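Local atomic coordinates of DUF4276 family protein (Pyrococcus horikoshii, PDB entry 2P62), a protein that is of unknown function but belongs to a Toprim-like family and forms a two-subunit assembly joined by an interchain disulfide. Residues W42-R45 / I46-P50; D163-L166 / E167-G171; N231-P234 / L235-M239; D202-S205 / G206-K210. All coordinates share one frame; numbering follows the deposited sequence.

Contact 1: residues W42-R45 / I46-P50; sequences WGFR and IGEHP
Ile46 points away from Arg45 overall, although its CD1 still lies 4.0 Å from Arg45 CB and near the plane of the guanidinium, at its edge. The first torsion of Ile46 is unusual (chi1 23°), and the side chain may be poorly defined at this exposed corner. Glu48 comes next across the turn. Its backbone N makes a weak hydrogen bond of 3.5 Å to Arg45 O, and its CB rests 3.8 Å from Arg45 CG. With CG anti to the backbone N (chi1 173°) and the rest extended, the carboxylate reaches back to Phe44, where Glu48 OE1 lies 3.4 Å from Phe44 CB and approaches the ring obliquely, the two planes nearly perpendicular. Arg45 is no direct partner of this carboxylate: NE stays 5.3 Å from Glu48 OE2, while NH1 is hydrogen-bonded to Glu66 O. Because Glu66 OE2 also crowds Glu48 OE1, one of the two acids may have a raised pKa. Pro50 ends the segment with CG 4.3 Å from Phe44 CE1. Its rigid, apolar ring suits a place shared with Val61 and Ile63, as the flat Phe44 ring suits the inward site beneath Trp42 CB, beside Leu5 and Val74. Gly43 tolerates the positive phi that lets the chain leave helix 39-42. The whole is a beta-turn, Arg45 to Glu48, within the connection from helix 39-42 to strand 51-55.

Contact 2: residues D163-L166 / E167-G171; sequences DGIL and EKYRG
Gly164 O takes the backbone N of Lys168 in a nearly straight hydrogen bond of 3.1 Å (163° at the hydrogen), the donor tilted 24° from the carbonyl plane. The N of Glu167 adds a weak bond to the same oxygen, and Glu167 CB touches it at 3.4 Å. One residue on, Ile165 O meets Tyr169 in a different way: CD1 brings the ring edge to within 3.4 Å, with the oxygen in the ring plane, and a weak backbone bond from Tyr169 N is less certain. CG of Tyr169 is anti to its own carbonyl carbon (chi1 -78°), which swings the ring back beside Ile165, whose CG2 is 4.4 Å from Tyr169 CD1. Of the Arg170 side chain, CB lies 3.5 Å from Leu166 O, while the charged end leads away. This is the single short turn of helix 165-168, entered through a Schellman motif that closes helix 152-162. Gly164 serves both as the motif's positive-phi residue, a conformation that glycine adopts most easily, and as the N-cap of the new helix. Further out, Leu166 suits its buried place by packing on Val189 and on Ala160, and Tyr169 lies against Ile192 and Ala196. Tyr169 also packs on Asp179 of the second subunit. Before the turn, Asp163 is held by a salt bridge to Arg218 and a hydrogen bond with Tyr211.

Contact 3: residues N231-P234 / L235-M239; sequences NLLP and LLERM
Leu232 O is gripped by two backbone N-H groups: Leu236 N reaches it at 3.0 Å, almost in line with the carbonyl, and Leu235 N adds a weaker, bent bond of 3.3 Å. This is the opening turn of the C-terminal helix 233-239, which follows a Schellman motif at Asn231, where helix 220-229 ends. The next rung is shorter, Glu237 N to Leu233 O at 2.8 Å and again nearly straight (166°), whereas Arg238 N makes only a weak bond to Pro234 O. Proline fits the first turn, where N-H groups have no acceptor within their own helix and a missing one costs little. The buried Leu232, Leu235 and Leu236 lie on the inward face. Leu232 and Leu235 run side by side, pointing the same way, with Leu232 CD2 4.0 Å from Leu235 CD2. Leu236 brings its CD1 to 4.3 Å from Leu232 CB. Leu235 gets its place from CG being anti to the backbone N (chi1 169°). Branched leucines suit this face, which beds on Phe16, Phe17 and Leu20 of helix 11-23 and on Tyr134 and Tyr93 of the sheet, so the helix closes over strands 89-97 and 129-136. Arg238, at the border of this face, leans on Tyr93 and Tyr132. Glu237, exposed, passes Leu233 at a slant, its OE2 coming to 4.1 Å from Leu233 CG.

Contact 4: residues D202-S205 / G206-K210; sequences DCLS and GLYEK
Leu204 O gives two things to Tyr208: it accepts the backbone N at 3.0 Å, in line with the carbonyl, and it sits over the centre of the ring, 3.2 Å above its plane. Other backbone bonds of this first turn are weak, among them Gly206 N to Cys203 O. Apolar contact comes chiefly from the same pair, for Leu204 CB lies 3.8 Å from Tyr208 CZ; a chi1 of -56° turns the aromatic back along the helix. With an alanine here, the face over the Leu204 carbonyl would be lost and a gap would probably open between Leu204 and Met190. Polar side chains meet through water: Ser205 OG is 2.6 Å from a molecule that donates a weak bond to Glu209 OE2, whose stronger partner is Ser15. A small hydroxyl fits this buried spot. Covalent linkage comes from Cys203, disulfide-bonded to Cys203 of the second subunit, and Ser205 N donates to Asp202 OD1 of that subunit. The start of helix 204-218 thus lies at the dimer interface, between helix 186-196, which meets Leu204, Leu207 and Tyr208, and helix 11-23, which meets Ser205, Tyr208 and Glu209.

How the contacts relate
All four contacts are local, yet their settings differ. Contact 1 is a surface turn beside the sheet, lacking helical bonds and mixing charged, aromatic and proline groups, while contacts 2, 3 and 4 are partly buried helix starts built on backbone rungs. Contacts 3 and 4 both rest on helix 11-23, though contact 3 faces strands with leucines and contact 4 faces helices with a tyrosine, a serine and a water. Contacts 2 and 4 share helix 186-196 and the second subunit, but only contact 4 carries the disulfide. Contacts 1 and 2 lie on opposite sides of the chain's centre, their centres about 41 Å apart.

Contact 1: residues W42-R45 / I46-P50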
loop_
_atom_site.group_PDB
_atom_site.type_symbol
_atom_site.label_atom_id
_atom_site.label_comp_id
_atom_site.label_asym_id
_atom_site.label_seq_id
_atom_site.Cartn_x
_atom_site.Cartn_y
_atom_site.Cartn_z
ATOM N N TRP A 42 7.167 -9.004 24.694
ATOM C CA TRP A 42 7.115 -9.441 23.303
ATOM C C TRP A 42 8.347 -9.084 22.482
ATOM O O TRP A 42 8.661 -9.766 21.507
ATOM C CB TRP A 42 5.879 -8.875 22.610
ATOM C CG TRP A 42 4.601 -9.456 23.106
ATOM C CD1 TRP A 42 3.833 -8.997 24.136
ATOM C CD2 TRP A 42 3.934 -10.609 22.586
ATOM N NE1 TRP A 42 2.724 -9.792 24.289
ATOM C CE2 TRP A 42 2.763 -10.792 23.352
ATOM C CE3 TRP A 42 4.214 -11.510 21.550
ATOM C CZ2 TRP A 42 1.864 -11.836 23.109
ATOM C CZ3 TRP A 42 3.320 -12.547 21.310
ATOM C CH2 TRP A 42 2.161 -12.702 22.089
ATOM N N GLY A 43 9.038 -8.013 22.863
ATOM C CA GLY A 43 10.227 -7.615 22.131
ATOM C C GLY A 43 9.929 -6.914 20.819
ATOM O O GLY A 43 10.790 -6.830 19.941
ATOM N N PHE A 44 8.707 -6.411 20.681
ATOM C CA PHE A 44 8.304 -5.703 19.469
ATOM C C PHE A 44 8.892 -4.292 19.478
ATOM O O PHE A 44 9.353 -3.810 20.516
ATOM C CB PHE A 44 6.773 -5.631 19.384
ATOM C CG PHE A 44 6.105 -6.974 19.224
ATOM C CD1 PHE A 44 4.753 -7.133 19.528
ATOM C CD2 PHE A 44 6.822 -8.079 18.773
ATOM C CE1 PHE A 44 4.125 -8.378 19.394
ATOM C CE2 PHE A 44 6.207 -9.324 18.634
ATOM C CZ PHE A 44 4.855 -9.473 18.944
ATOM N N ARG A 45 8.887 -3.638 18.320
ATOM C CA ARG A 45 9.413 -2.282 18.223
ATOM C C ARG A 45 8.426 -1.283 18.817
ATOM O O ARG A 45 7.243 -1.589 18.988
ATOM C CB ARG A 45 9.718 -1.915 16.770
ATOM C CG ARG A 45 8.538 -2.027 15.830
ATOM C CD ARG A 45 8.896 -1.560 14.421
ATOM N NE ARG A 45 10.076 -2.237 13.884
ATOM C CZ ARG A 45 11.333 -1.853 14.101
ATOM N NH1 ARG A 45 12.340 -2.536 13.570
ATOM N NH2 ARG A 45 11.588 -0.778 14.835
ATOM N N ILE A 46 8.932 -0.092 19.126
ATOM C CA ILE A 46 8.159 0.991 19.733
ATOM C C ILE A 46 6.663 1.090 19.432
ATOM O O ILE A 46 5.839 0.606 20.213
ATOM C CB ILE A 46 8.807 2.374 19.434
ATOM C CG1 ILE A 46 9.678 2.304 18.171
ATOM C CG2 ILE A 46 9.632 2.823 20.635
ATOM C CD1 ILE A 46 8.919 2.005 16.890
ATOM N N GLY A 47 6.311 1.722 18.314
ATOM C CA GLY A 47 4.908 1.891 17.973
ATOM C C GLY A 47 4.351 0.885 16.988
ATOM O O GLY A 47 3.881 1.247 15.909
ATOM N N GLU A 48 4.390 -0.387 17.360
ATOM C CA GLU A 48 3.883 -1.436 16.492
ATOM C C GLU A 48 2.528 -1.952 16.954
ATOM O O GLU A 48 2.339 -2.266 18.130
ATOM C CB GLU A 48 4.877 -2.598 16.426
ATOM C CG GLU A 48 4.338 -3.809 15.680
ATOM C CD GLU A 48 5.430 -4.722 15.183
ATOM O OE1 GLU A 48 6.200 -5.248 16.015
ATOM O OE2 GLU A 48 5.518 -4.909 13.953
ATOM N N HIS A 49 1.587 -2.035 16.019
ATOM C CA HIS A 49 0.251 -2.535 16.323
ATOM C C HIS A 49 0.013 -3.832 15.544
ATOM O O HIS A 49 -0.430 -3.816 14.392
ATOM C CB HIS A 49 -0.807 -1.481 15.965
ATOM C CG HIS A 49 -0.738 -0.246 16.810
ATOM N ND1 HIS A 49 0.405 0.515 16.928
ATOM C CD2 HIS A 49 -1.673 0.361 17.581
ATOM C CE1 HIS A 49 0.172 1.536 17.734
ATOM N NE2 HIS A 49 -1.081 1.466 18.143
ATOM N N PRO A 50 0.317 -4.978 16.167
ATOM C CA PRO A 50 0.126 -6.267 15.504
ATOM C C PRO A 50 -1.338 -6.611 15.273
ATOM O O PRO A 50 -2.219 -6.168 16.004
ATOM C CB PRO A 50 0.812 -7.247 16.450
ATOM C CG PRO A 50 0.580 -6.639 17.781
ATOM C CD PRO A 50 0.821 -5.160 17.540
#

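Contact 2: residues D163-L166 / E167-G171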
loop_
_atom_site.group_PDB
_atom_site.type_symbol
_atom_site.label_atom_id
_atom_site.label_comp_id
_atom_site.label_asym_id
_atom_site.label_seq_id
_atom_site.Cartn_x
_atom_site.Cartn_y
_atom_site.Cartn_z
ATOM N N ASP A 163 -7.456 -20.596 -11.692
ATOM C CA ASP A 163 -8.640 -19.778 -11.925
ATOM C C ASP A 163 -8.797 -19.473 -13.421
ATOM O O ASP A 163 -9.771 -18.845 -13.836
ATOM C CB ASP A 163 -8.511 -18.478 -11.126
ATOM C CG ASP A 163 -9.839 -17.773 -10.918
ATOM O OD1 ASP A 163 -9.813 -16.612 -10.485
ATOM O OD2 ASP A 163 -10.907 -18.362 -11.168
ATOM N N GLY A 164 -7.833 -19.915 -14.224
ATOM C CA GLY A 164 -7.894 -19.677 -15.656
ATOM C C GLY A 164 -7.495 -18.277 -16.105
ATOM O O GLY A 164 -7.612 -17.945 -17.289
ATOM N N ILE A 165 -7.017 -17.457 -15.171
ATOM C CA ILE A 165 -6.613 -16.083 -15.484
ATOM C C ILE A 165 -5.397 -16.031 -16.416
ATOM O O ILE A 165 -5.431 -15.362 -17.450
ATOM C CB ILE A 165 -6.252 -15.270 -14.198
ATOM C CG1 ILE A 165 -7.416 -15.278 -13.194
ATOM C CG2 ILE A 165 -5.896 -13.840 -14.578
ATOM C CD1 ILE A 165 -8.665 -14.568 -13.660
ATOM N N LEU A 166 -4.325 -16.731 -16.048
ATOM C CA LEU A 166 -3.098 -16.722 -16.843
ATOM C C LEU A 166 -3.310 -17.266 -18.247
ATOM O O LEU A 166 -2.524 -16.997 -19.155
ATOM C CB LEU A 166 -2.003 -17.524 -16.134
ATOM C CG LEU A 166 -1.661 -17.086 -14.708
ATOM C CD1 LEU A 166 -0.386 -17.795 -14.238
ATOM C CD2 LEU A 166 -1.484 -15.577 -14.677
ATOM N N GLU A 167 -4.374 -18.042 -18.403
ATOM C CA GLU A 167 -4.746 -18.625 -19.680
ATOM C C GLU A 167 -5.428 -17.529 -20.498
ATOM O O GLU A 167 -5.068 -17.283 -21.649
ATOM C CB GLU A 167 -5.707 -19.790 -19.449
ATOM C CG GLU A 167 -6.312 -20.369 -20.712
ATOM C CD GLU A 167 -5.259 -20.685 -21.754
ATOM O OE1 GLU A 167 -4.238 -21.325 -21.395
ATOM O OE2 GLU A 167 -5.451 -20.297 -22.933
ATOM N N LYS A 168 -6.413 -16.874 -19.885
ATOM C CA LYS A 168 -7.150 -15.791 -20.526
ATOM C C LYS A 168 -6.178 -14.747 -21.052
ATOM O O LYS A 168 -6.493 -13.982 -21.964
ATOM C CB LYS A 168 -8.102 -15.134 -19.526
ATOM C CG LYS A 168 -8.876 -13.948 -20.081
ATOM C CD LYS A 168 -9.845 -13.391 -19.041
ATOM C CE LYS A 168 -10.634 -12.202 -19.580
ATOM N NZ LYS A 168 -11.584 -11.668 -18.565
ATOM N N TYR A 169 -4.992 -14.705 -20.461
ATOM C CA TYR A 169 -3.991 -13.756 -20.899
ATOM C C TYR A 169 -2.913 -14.491 -21.684
ATOM O O TYR A 169 -3.169 -14.948 -22.796
ATOM C CB TYR A 169 -3.426 -12.975 -19.691
ATOM C CG TYR A 169 -4.380 -11.876 -19.232
ATOM C CD1 TYR A 169 -5.612 -12.194 -18.650
ATOM C CD2 TYR A 169 -4.132 -10.534 -19.542
ATOM C CE1 TYR A 169 -6.585 -11.210 -18.413
ATOM C CE2 TYR A 169 -5.098 -9.538 -19.309
ATOM C CZ TYR A 169 -6.326 -9.885 -18.753
ATOM O OH TYR A 169 -7.323 -8.935 -18.611
ATOM N N ARG A 170 -1.723 -14.630 -21.123
ATOM C CA ARG A 170 -0.638 -15.316 -21.828
ATOM C C ARG A 170 -0.174 -14.462 -23.005
ATOM O O ARG A 170 1.007 -14.137 -23.110
ATOM C CB ARG A 170 -1.077 -16.698 -22.336
ATOM C CG ARG A 170 0.097 -17.513 -22.885
ATOM C CD ARG A 170 -0.343 -18.827 -23.498
ATOM N NE ARG A 170 -1.185 -18.602 -24.669
ATOM C CZ ARG A 170 -0.762 -18.053 -25.805
ATOM N NH1 ARG A 170 0.507 -17.673 -25.939
ATOM N NH2 ARG A 170 -1.616 -17.869 -26.807
ATOM N N GLY A 171 -1.101 -14.110 -23.894
ATOM C CA GLY A 171 -0.748 -13.258 -25.016
ATOM C C GLY A 171 -0.148 -11.980 -24.452
ATOM O O GLY A 171 0.770 -11.395 -25.028
#

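Contact 3: residues N231-P234 / L235-M239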
loop_
_atom_site.group_PDB
_atom_site.type_symbol
_atom_site.label_atom_id
_atom_site.label_comp_id
_atom_site.label_asym_id
_atom_site.label_seq_id
_atom_site.Cartn_x
_atom_site.Cartn_y
_atom_site.Cartn_z
ATOM N N ASN A 231 0.372 -27.111 -0.735
ATOM C CA ASN A 231 0.680 -27.588 0.605
ATOM C C ASN A 231 0.650 -26.475 1.655
ATOM O O ASN A 231 1.629 -26.242 2.361
ATOM C CB ASN A 231 2.039 -28.300 0.624
ATOM C CG ASN A 231 2.063 -29.479 1.598
ATOM O OD1 ASN A 231 1.222 -30.388 1.521
ATOM N ND2 ASN A 231 3.026 -29.468 2.519
ATOM N N LEU A 232 -0.490 -25.790 1.739
ATOM C CA LEU A 232 -0.705 -24.725 2.713
ATOM C C LEU A 232 -1.724 -25.195 3.743
ATOM O O LEU A 232 -1.798 -24.668 4.847
ATOM C CB LEU A 232 -1.225 -23.450 2.034
ATOM C CG LEU A 232 -0.189 -22.408 1.611
ATOM C CD1 LEU A 232 -0.875 -21.284 0.868
ATOM C CD2 LEU A 232 0.542 -21.868 2.848
ATOM N N LEU A 233 -2.497 -26.208 3.386
ATOM C CA LEU A 233 -3.524 -26.725 4.285
ATOM C C LEU A 233 -3.003 -27.206 5.641
ATOM O O LEU A 233 -3.510 -26.805 6.689
ATOM C CB LEU A 233 -4.293 -27.843 3.586
ATOM C CG LEU A 233 -5.811 -27.679 3.506
ATOM C CD1 LEU A 233 -6.195 -26.226 3.217
ATOM C CD2 LEU A 233 -6.338 -28.611 2.429
ATOM N N PRO A 234 -1.988 -28.078 5.640
ATOM C CA PRO A 234 -1.449 -28.570 6.912
ATOM C C PRO A 234 -0.929 -27.466 7.834
ATOM O O PRO A 234 -1.011 -27.585 9.053
ATOM C CB PRO A 234 -0.370 -29.572 6.473
ATOM C CG PRO A 234 -0.012 -29.124 5.082
ATOM C CD PRO A 234 -1.331 -28.727 4.497
ATOM N N LEU A 235 -0.410 -26.391 7.253
ATOM C CA LEU A 235 0.093 -25.264 8.041
ATOM C C LEU A 235 -1.086 -24.490 8.654
ATOM O O LEU A 235 -1.083 -24.141 9.839
ATOM C CB LEU A 235 0.903 -24.309 7.153
ATOM C CG LEU A 235 1.270 -22.962 7.798
ATOM C CD1 LEU A 235 2.418 -23.168 8.789
ATOM C CD2 LEU A 235 1.671 -21.956 6.732
ATOM N N LEU A 236 -2.087 -24.211 7.827
ATOM C CA LEU A 236 -3.263 -23.488 8.279
ATOM C C LEU A 236 -4.000 -24.281 9.343
ATOM O O LEU A 236 -4.414 -23.732 10.367
ATOM C CB LEU A 236 -4.200 -23.216 7.098
ATOM C CG LEU A 236 -3.649 -22.211 6.078
ATOM C CD1 LEU A 236 -4.381 -22.317 4.745
ATOM C CD2 LEU A 236 -3.771 -20.820 6.674
ATOM N N GLU A 237 -4.153 -25.578 9.108
ATOM C CA GLU A 237 -4.868 -26.424 10.054
ATOM C C GLU A 237 -4.133 -26.544 11.385
ATOM O O GLU A 237 -4.736 -26.881 12.397
ATOM C CB GLU A 237 -5.131 -27.803 9.434
ATOM C CG GLU A 237 -5.902 -27.716 8.118
ATOM C CD GLU A 237 -6.262 -29.071 7.539
ATOM O OE1 GLU A 237 -5.441 -30.010 7.650
ATOM O OE2 GLU A 237 -7.361 -29.195 6.958
ATOM N N ARG A 238 -2.839 -26.242 11.379
ATOM C CA ARG A 238 -2.033 -26.290 12.591
ATOM C C ARG A 238 -2.247 -24.990 13.370
ATOM O O ARG A 238 -2.480 -25.005 14.585
ATOM C CB ARG A 238 -0.555 -26.448 12.234
ATOM C CG ARG A 238 0.199 -27.382 13.154
ATOM C CD ARG A 238 -0.488 -28.733 13.182
ATOM N NE ARG A 238 0.169 -29.690 14.066
ATOM C CZ ARG A 238 1.308 -30.312 13.784
ATOM N NH1 ARG A 238 1.819 -31.167 14.659
ATOM N NH2 ARG A 238 1.931 -30.086 12.632
ATOM N N MET A 239 -2.159 -23.872 12.646
ATOM C CA MET A 239 -2.354 -22.542 13.208
ATOM C C MET A 239 -3.687 -22.536 13.950
ATOM O O MET A 239 -3.777 -22.096 15.096
ATOM C CB MET A 239 -2.373 -21.486 12.088
ATOM C CG MET A 239 -1.071 -21.326 11.283
ATOM S SD MET A 239 -1.233 -20.083 9.957
ATOM C CE MET A 239 0.466 -19.447 9.863
#

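Contact 4: residues D202-S205 / G206-K210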
loop_
_atom_site.group_PDB
_atom_site.type_symbol
_atom_site.label_atom_id
_atom_site.label_comp_id
_atom_site.label_asym_id
_atom_site.label_seq_id
_atom_site.Cartn_x
_atom_site.Cartn_y
_atom_site.Cartn_z
ATOM N N ASP A 202 -4.571 0.853 -4.287
ATOM C CA ASP A 202 -3.164 1.233 -4.308
ATOM C C ASP A 202 -2.216 0.053 -4.054
ATOM O O ASP A 202 -1.171 -0.080 -4.704
ATOM C CB ASP A 202 -2.917 2.321 -3.256
ATOM C CG ASP A 202 -1.461 2.726 -3.160
ATOM O OD1 ASP A 202 -0.778 2.758 -4.208
ATOM O OD2 ASP A 202 -0.997 3.030 -2.038
ATOM N N CYS A 203 -2.585 -0.812 -3.116
ATOM C CA CYS A 203 -1.723 -1.928 -2.773
ATOM C C CYS A 203 -2.172 -3.304 -3.241
ATOM O O CYS A 203 -3.359 -3.636 -3.250
ATOM C CB CYS A 203 -1.494 -1.945 -1.262
ATOM S SG CYS A 203 -1.117 -0.314 -0.535
ATOM N N LEU A 204 -1.190 -4.098 -3.639
ATOM C CA LEU A 204 -1.445 -5.447 -4.098
ATOM C C LEU A 204 -1.991 -6.272 -2.935
ATOM O O LEU A 204 -2.790 -7.187 -3.133
ATOM C CB LEU A 204 -0.153 -6.070 -4.627
ATOM C CG LEU A 204 0.424 -5.448 -5.901
ATOM C CD1 LEU A 204 1.787 -6.052 -6.162
ATOM C CD2 LEU A 204 -0.516 -5.678 -7.088
ATOM N N SER A 205 -1.556 -5.948 -1.719
ATOM C CA SER A 205 -2.019 -6.665 -0.544
ATOM C C SER A 205 -3.538 -6.593 -0.483
ATOM O O SER A 205 -4.196 -7.562 -0.116
ATOM C CB SER A 205 -1.410 -6.062 0.725
ATOM O OG SER A 205 -1.771 -4.697 0.888
ATOM N N GLY A 206 -4.089 -5.437 -0.849
ATOM C CA GLY A 206 -5.532 -5.268 -0.838
ATOM C C GLY A 206 -6.201 -6.128 -1.894
ATOM O O GLY A 206 -7.339 -6.569 -1.726
ATOM N N LEU A 207 -5.490 -6.366 -2.990
ATOM C CA LEU A 207 -6.007 -7.183 -4.080
ATOM C C LEU A 207 -6.109 -8.650 -3.654
ATOM O O LEU A 207 -7.071 -9.344 -3.991
ATOM C CB LEU A 207 -5.100 -7.049 -5.311
ATOM C CG LEU A 207 -5.351 -8.024 -6.470
ATOM C CD1 LEU A 207 -6.764 -7.827 -7.035
ATOM C CD2 LEU A 207 -4.299 -7.811 -7.541
ATOM N N TYR A 208 -5.118 -9.120 -2.906
ATOM C CA TYR A 208 -5.117 -10.507 -2.445
ATOM C C TYR A 208 -6.343 -10.787 -1.568
ATOM O O TYR A 208 -7.013 -11.814 -1.740
ATOM C CB TYR A 208 -3.805 -10.805 -1.704
ATOM C CG TYR A 208 -2.578 -10.511 -2.549
ATOM C CD1 TYR A 208 -1.339 -10.272 -1.957
ATOM C CD2 TYR A 208 -2.669 -10.419 -3.947
ATOM C CE1 TYR A 208 -0.225 -9.941 -2.732
ATOM C CE2 TYR A 208 -1.556 -10.088 -4.733
ATOM C CZ TYR A 208 -0.341 -9.846 -4.115
ATOM O OH TYR A 208 0.766 -9.470 -4.843
ATOM N N GLU A 209 -6.633 -9.869 -0.644
ATOM C CA GLU A 209 -7.793 -9.981 0.248
ATOM C C GLU A 209 -9.076 -10.025 -0.572
ATOM O O GLU A 209 -9.928 -10.889 -0.369
ATOM C CB GLU A 209 -7.875 -8.781 1.209
ATOM C CG GLU A 209 -6.835 -8.771 2.329
ATOM C CD GLU A 209 -6.965 -7.572 3.271
ATOM O OE1 GLU A 209 -8.049 -7.393 3.871
ATOM O OE2 GLU A 209 -5.978 -6.812 3.406
ATOM N N LYS A 210 -9.207 -9.084 -1.501
ATOM C CA LYS A 210 -10.390 -9.014 -2.342
ATOM C C LYS A 210 -10.537 -10.263 -3.212
ATOM O O LYS A 210 -11.551 -10.955 -3.149
ATOM C CB LYS A 210 -10.332 -7.774 -3.233
ATOM C CG LYS A 210 -11.588 -7.560 -4.043
ATOM C CD LYS A 210 -11.455 -6.384 -4.982
ATOM C CE LYS A 210 -12.697 -6.248 -5.858
ATOM N NZ LYS A 210 -12.415 -5.386 -7.048
HETATM O O HOH W 1 -3.905 -4.335 2.267
#